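PDB 4TUF: major extracellular endoglucanase, which hydrolyses internal beta-1,4-glucosidic linkages in cellulose, lichenin and cereal beta-D-glucans, acting through its TIM-barrel catalytic domain of glycosyl hydrolase family 5. Local coordinates for residues A[24-32]-A[110-118]. Sequence-based numbering, arbitrary orientation.
Sequences VFGFETGNH and HHTPDCAGI. With 2HP (dihydrogenphosphate ion), chain J.
Beside the probable nucleophile Glu-278 of this TIM barrel, Phe-25 and His-111 meet where two beta-alpha loops, those following strands 16-23 and 105-110, come together at the C-terminal, catalytic end of the barrel strands. The two segments illustrate how such loops can pack beside an active site with no direct hydrogen bond from one to the other. In one of its two modelled conformers, Phe-25 points its edge at the face of the imidazole in an offset edge-to-face arrangement, planes at 88°, with CE2 3.4 Å from His-111 NE2. His-111 ND1 is hydrogen-bonded to Asp-109, which helps fix the ring's rotation, and the side chain also touches Glu-278. The aliphatic part of Glu-28 runs alongside His-111, pointing the same way, with CG 3.6 Å from His-111 CD2. A bend at chi2 (-63°) turns the carboxylate back on its own loop, where OE1 accepts from Gly-26 N through its syn lone pair at 2.9 Å.

Further out, Glu-28 O lies against Thr-112 CG2 and receives a CA-H...O contact from Cys-115 CA at 3.3 Å, and a water bridges it to Ala-116 O. On the other loop, Thr-112 OG1 accepts from Asp-114 N in an ST turn and donates to Gly-117 O, while Gly-117 N binds a dihydrogenphosphate ion. Cys-115, disulfide-bonded to Cys-62, brings SG to the edge of the His-32 ring, 3.3 Å from NE2.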
ATOM      1  N   VAL A  24       7.563  -2.549  -0.213  1.00 30.59           N
ATOM      2  CA  VAL A  24       8.998  -2.390  -0.445  1.00 33.31           C
ATOM      3  C   VAL A  24       9.314  -0.927  -0.741  1.00 37.35           C
ATOM      4  O   VAL A  24       9.106  -0.470  -1.863  1.00 41.49           O
ATOM      5  CB  VAL A  24       9.483  -3.254  -1.623  1.00 33.07           C
ATOM      6  CG1 VAL A  24      10.988  -3.113  -1.794  1.00 36.42           C
ATOM      7  CG2 VAL A  24       9.095  -4.714  -1.417  1.00 34.39           C
ATOM      8  N   PHE A  25       9.819  -0.187   0.245  1.00 33.79           N
ATOM      9  CA  PHE A  25      10.047   1.254   0.157  0.50 35.34           C
ATOM     10  C   PHE A  25      11.410   1.624  -0.411  1.00 41.92           C
ATOM     11  O   PHE A  25      12.316   0.793  -0.454  1.00 46.28           O
ATOM     12  CB  PHE A  25       9.909   1.892   1.545  0.50 33.43           C
ATOM     13  CG  PHE A  25       8.500   1.943   2.053  0.50 37.24           C
ATOM     14  CD1 PHE A  25       7.913   0.828   2.609  0.50 41.54           C
ATOM     15  CD2 PHE A  25       7.762   3.112   1.971  0.50 40.20           C
ATOM     16  CE1 PHE A  25       6.616   0.876   3.066  0.50 43.62           C
ATOM     17  CE2 PHE A  25       6.466   3.163   2.432  0.50 36.66           C
ATOM     18  CZ  PHE A  25       5.892   2.045   2.982  0.50 38.59           C
ATOM     19  N   GLY A  26      11.562   2.893  -0.776  1.00 41.09           N
ATOM     20  CA  GLY A  26      12.816   3.423  -1.257  1.00 40.23           C
ATOM     21  C   GLY A  26      12.598   4.369  -2.423  1.00 46.73           C
ATOM     22  O   GLY A  26      13.115   5.489  -2.426  1.00 50.77           O
ATOM     23  N   PHE A  27      11.816   3.928  -3.407  1.00 39.53           N
ATOM     24  CA  PHE A  27      11.614   4.696  -4.635  1.00 35.09           C
ATOM     25  C   PHE A  27      10.846   5.998  -4.404  1.00 40.62           C
ATOM     26  O   PHE A  27      10.722   6.817  -5.315  1.00 48.16           O
ATOM     27  CB  PHE A  27      10.879   3.852  -5.686  1.00 36.23           C
ATOM     28  CG  PHE A  27      11.747   2.832  -6.376  1.00 42.61           C
ATOM     29  CD1 PHE A  27      12.706   3.228  -7.295  1.00 45.42           C
ATOM     30  CD2 PHE A  27      11.594   1.479  -6.117  1.00 42.07           C
ATOM     31  CE1 PHE A  27      13.504   2.296  -7.932  1.00 42.99           C
ATOM     32  CE2 PHE A  27      12.388   0.543  -6.750  1.00 40.72           C
ATOM     33  CZ  PHE A  27      13.345   0.951  -7.659  1.00 42.46           C
ATOM     34  N   GLU A  28      10.325   6.191  -3.195  1.00 36.13           N
ATOM     35  CA  GLU A  28       9.576   7.405  -2.892  1.00 37.14           C
ATOM     36  C   GLU A  28      10.384   8.321  -1.983  1.00 35.72           C
ATOM     37  O   GLU A  28       9.854   9.279  -1.421  1.00 40.77           O
ATOM     38  CB  GLU A  28       8.223   7.062  -2.252  1.00 41.22           C
ATOM     39  CG  GLU A  28       8.240   6.818  -0.742  1.00 49.27           C
ATOM     40  CD  GLU A  28       9.086   5.623  -0.322  1.00 52.92           C
ATOM     41  OE1 GLU A  28       9.467   4.802  -1.190  1.00 49.03           O
ATOM     42  OE2 GLU A  28       9.364   5.507   0.894  1.00 53.07           O
ATOM     43  N   THR A  29      11.675   8.031  -1.852  1.00 33.43           N
ATOM     44  CA  THR A  29      12.536   8.796  -0.958  1.00 34.97           C
ATOM     45  C   THR A  29      13.632   9.549  -1.700  1.00 39.27           C
ATOM     46  O   THR A  29      13.744   9.467  -2.924  1.00 35.59           O
ATOM     47  CB  THR A  29      13.205   7.891   0.081  1.00 37.61           C
ATOM     48  OG1 THR A  29      14.279   7.172  -0.538  1.00 37.87           O
ATOM     49  CG2 THR A  29      12.192   6.913   0.666  1.00 33.40           C
ATOM     50  N   GLY A  30      14.450  10.268  -0.937  1.00 43.34           N
ATOM     51  CA  GLY A  30      15.524  11.061  -1.497  1.00 36.34           C
ATOM     52  C   GLY A  30      16.539  10.248  -2.271  1.00 43.39           C
ATOM     53  O   GLY A  30      17.252  10.792  -3.109  1.00 49.10           O
ATOM     54  N   ASN A  31      16.600   8.947  -1.992  1.00 42.67           N
ATOM     55  CA  ASN A  31      17.521   8.039  -2.675  1.00 38.81           C
ATOM     56  C   ASN A  31      17.028   7.600  -4.050  1.00 41.09           C
ATOM     57  O   ASN A  31      17.830   7.234  -4.908  1.00 48.15           O
ATOM     58  CB  ASN A  31      17.776   6.803  -1.817  1.00 43.64           C
ATOM     59  CG  ASN A  31      18.515   7.124  -0.534  1.00 46.82           C
ATOM     60  OD1 ASN A  31      19.156   8.169  -0.415  1.00 46.72           O
ATOM     61  ND2 ASN A  31      18.437   6.216   0.435  1.00 44.52           N
ATOM     62  N   HIS A  32      15.711   7.628  -4.242  1.00 40.65           N
ATOM     63  CA  HIS A  32      15.076   7.239  -5.500  1.00 41.55           C
ATOM     64  C   HIS A  32      15.481   5.836  -5.961  1.00 47.44           C
ATOM     65  O   HIS A  32      15.782   5.620  -7.133  1.00 55.35           O
ATOM     66  CB  HIS A  32      15.398   8.258  -6.595  1.00 42.83           C
ATOM     67  CG  HIS A  32      15.152   9.678  -6.187  1.00 48.12           C
ATOM     68  ND1 HIS A  32      16.175  10.563  -5.914  1.00 50.69           N
ATOM     69  CD2 HIS A  32      14.000  10.364  -5.994  1.00 39.22           C
ATOM     70  CE1 HIS A  32      15.664  11.734  -5.580  1.00 44.39           C
ATOM     71  NE2 HIS A  32      14.346  11.639  -5.617  1.00 34.50           N
ATOM     72  N   HIS A 110       1.458   5.824  -5.496  1.00 32.28           N
ATOM     73  CA  HIS A 110       1.858   7.230  -5.553  1.00 27.36           C
ATOM     74  C   HIS A 110       1.962   7.763  -4.134  1.00 35.30           C
ATOM     75  O   HIS A 110       0.972   8.224  -3.554  1.00 35.92           O
ATOM     76  CB  HIS A 110       0.857   8.053  -6.364  1.00 27.38           C
ATOM     77  CG  HIS A 110       1.339   9.431  -6.693  1.00 33.55           C
ATOM     78  ND1 HIS A 110       1.598  10.380  -5.726  1.00 33.23           N
ATOM     79  CD2 HIS A 110       1.613  10.017  -7.883  1.00 30.12           C
ATOM     80  CE1 HIS A 110       2.017  11.492  -6.306  1.00 33.20           C
ATOM     81  NE2 HIS A 110       2.033  11.299  -7.615  1.00 35.86           N
ATOM     82  N   HIS A 111       3.166   7.709  -3.577  1.00 30.95           N
ATOM     83  CA  HIS A 111       3.319   7.788  -2.130  1.00 28.67           C
ATOM     84  C   HIS A 111       3.469   9.208  -1.616  1.00 32.87           C
ATOM     85  O   HIS A 111       2.845   9.592  -0.621  1.00 31.48           O
ATOM     86  CB  HIS A 111       4.522   6.952  -1.701  1.00 35.74           C
ATOM     87  CG  HIS A 111       4.419   6.412  -0.311  1.00 33.93           C
ATOM     88  ND1 HIS A 111       3.684   5.288  -0.006  1.00 35.11           N
ATOM     89  CD2 HIS A 111       4.965   6.837   0.853  1.00 32.58           C
ATOM     90  CE1 HIS A 111       3.779   5.045   1.291  1.00 40.54           C
ATOM     91  NE2 HIS A 111       4.552   5.969   1.834  1.00 34.53           N
ATOM     92  N   THR A 112       4.310   9.986  -2.286  1.00 35.63           N
ATOM     93  CA  THR A 112       4.591  11.348  -1.848  1.00 39.12           C
ATOM     94  C   THR A 112       4.844  12.249  -3.039  1.00 45.77           C
ATOM     95  O   THR A 112       5.472  11.829  -4.008  1.00 55.40           O
ATOM     96  CB  THR A 112       5.808  11.402  -0.905  1.00 38.29           C
ATOM     97  OG1 THR A 112       6.253  12.760  -0.777  1.00 45.09           O
ATOM     98  CG2 THR A 112       6.945  10.567  -1.455  1.00 36.87           C
ATOM     99  N   PRO A 113       4.349  13.496  -2.972  1.00 41.46           N
ATOM    100  CA  PRO A 113       4.533  14.467  -4.058  1.00 35.77           C
ATOM    101  C   PRO A 113       5.939  15.053  -4.147  1.00 38.96           C
ATOM    102  O   PRO A 113       6.244  15.669  -5.167  1.00 47.87           O
ATOM    103  CB  PRO A 113       3.526  15.568  -3.709  1.00 37.21           C
ATOM    104  CG  PRO A 113       3.408  15.499  -2.220  1.00 39.39           C
ATOM    105  CD  PRO A 113       3.512  14.034  -1.884  1.00 37.16           C
ATOM    106  N   ASP A 114       6.772  14.873  -3.120  1.00 35.79           N
ATOM    107  CA  ASP A 114       8.064  15.558  -3.071  1.00 39.37           C
ATOM    108  C   ASP A 114       9.202  14.732  -2.493  1.00 48.03           C
ATOM    109  O   ASP A 114      10.174  15.292  -1.983  1.00 46.37           O
ATOM    110  CB  ASP A 114       7.946  16.858  -2.262  1.00 53.55           C
ATOM    111  CG  ASP A 114       7.404  16.638  -0.847  1.00 64.30           C
ATOM    112  OD1 ASP A 114       7.597  15.546  -0.267  1.00 66.32           O
ATOM    113  OD2 ASP A 114       6.782  17.577  -0.307  1.00 69.89           O
ATOM    114  N   CYS A 115       9.078  13.411  -2.557  1.00 55.13           N
ATOM    115  CA  CYS A 115      10.132  12.522  -2.072  1.00 53.50           C
ATOM    116  C   CYS A 115      10.473  12.785  -0.600  1.00 53.51           C
ATOM    117  O   CYS A 115      11.613  12.599  -0.170  1.00 65.83           O
ATOM    118  CB  CYS A 115      11.381  12.652  -2.960  1.00 41.57           C
ATOM    119  SG  CYS A 115      11.174  11.882  -4.591  1.00134.10           S
ATOM    120  N   ALA A 116       9.474  13.219   0.163  1.00 47.66           N
ATOM    121  CA  ALA A 116       9.621  13.439   1.602  1.00 54.63           C
ATOM    122  C   ALA A 116       8.342  13.034   2.349  1.00 58.55           C
ATOM    123  O   ALA A 116       8.009  11.850   2.426  1.00 60.70           O
ATOM    124  CB  ALA A 116       9.974  14.891   1.891  1.00 47.83           C
ATOM    125  N   GLY A 117       7.623  14.016   2.885  1.00 53.11           N
ATOM    126  CA  GLY A 117       6.420  13.746   3.655  1.00 49.12           C
ATOM    127  C   GLY A 117       5.200  13.309   2.859  1.00 43.90           C
ATOM    128  O   GLY A 117       5.173  13.388   1.631  1.00 37.91           O
ATOM    129  N   ILE A 118       4.182  12.843   3.574  1.00 45.45           N
ATOM    130  CA  ILE A 118       2.921  12.411   2.972  1.00 38.22           C
ATOM    131  C   ILE A 118       1.883  13.530   3.028  1.00 31.46           C
ATOM    132  O   ILE A 118       1.535  14.004   4.111  1.00 36.92           O
ATOM    133  CB  ILE A 118       2.371  11.161   3.691  1.00 41.62           C
ATOM    134  CG1 ILE A 118       3.338   9.988   3.514  1.00 40.54           C
ATOM    135  CG2 ILE A 118       0.975  10.809   3.186  1.00 32.12           C
ATOM    136  CD1 ILE A 118       3.090   8.855   4.464  1.00 43.89           C
TER
HETATM  137  P   2HP J 406       7.546  17.871   3.822  1.00112.13           P
HETATM  138  O1  2HP J 406       7.571  16.977   2.603  1.00108.99           O
HETATM  139  O2  2HP J 406       6.202  17.760   4.505  1.00114.78           O
HETATM  140  O3  2HP J 406       8.628  17.432   4.779  1.00111.46           O
HETATM  141  O4  2HP J 406       7.776  19.309   3.410  1.00110.88           O
HETATM  142  O   HOH W   1       9.333   9.335   1.645  1.00 51.97           O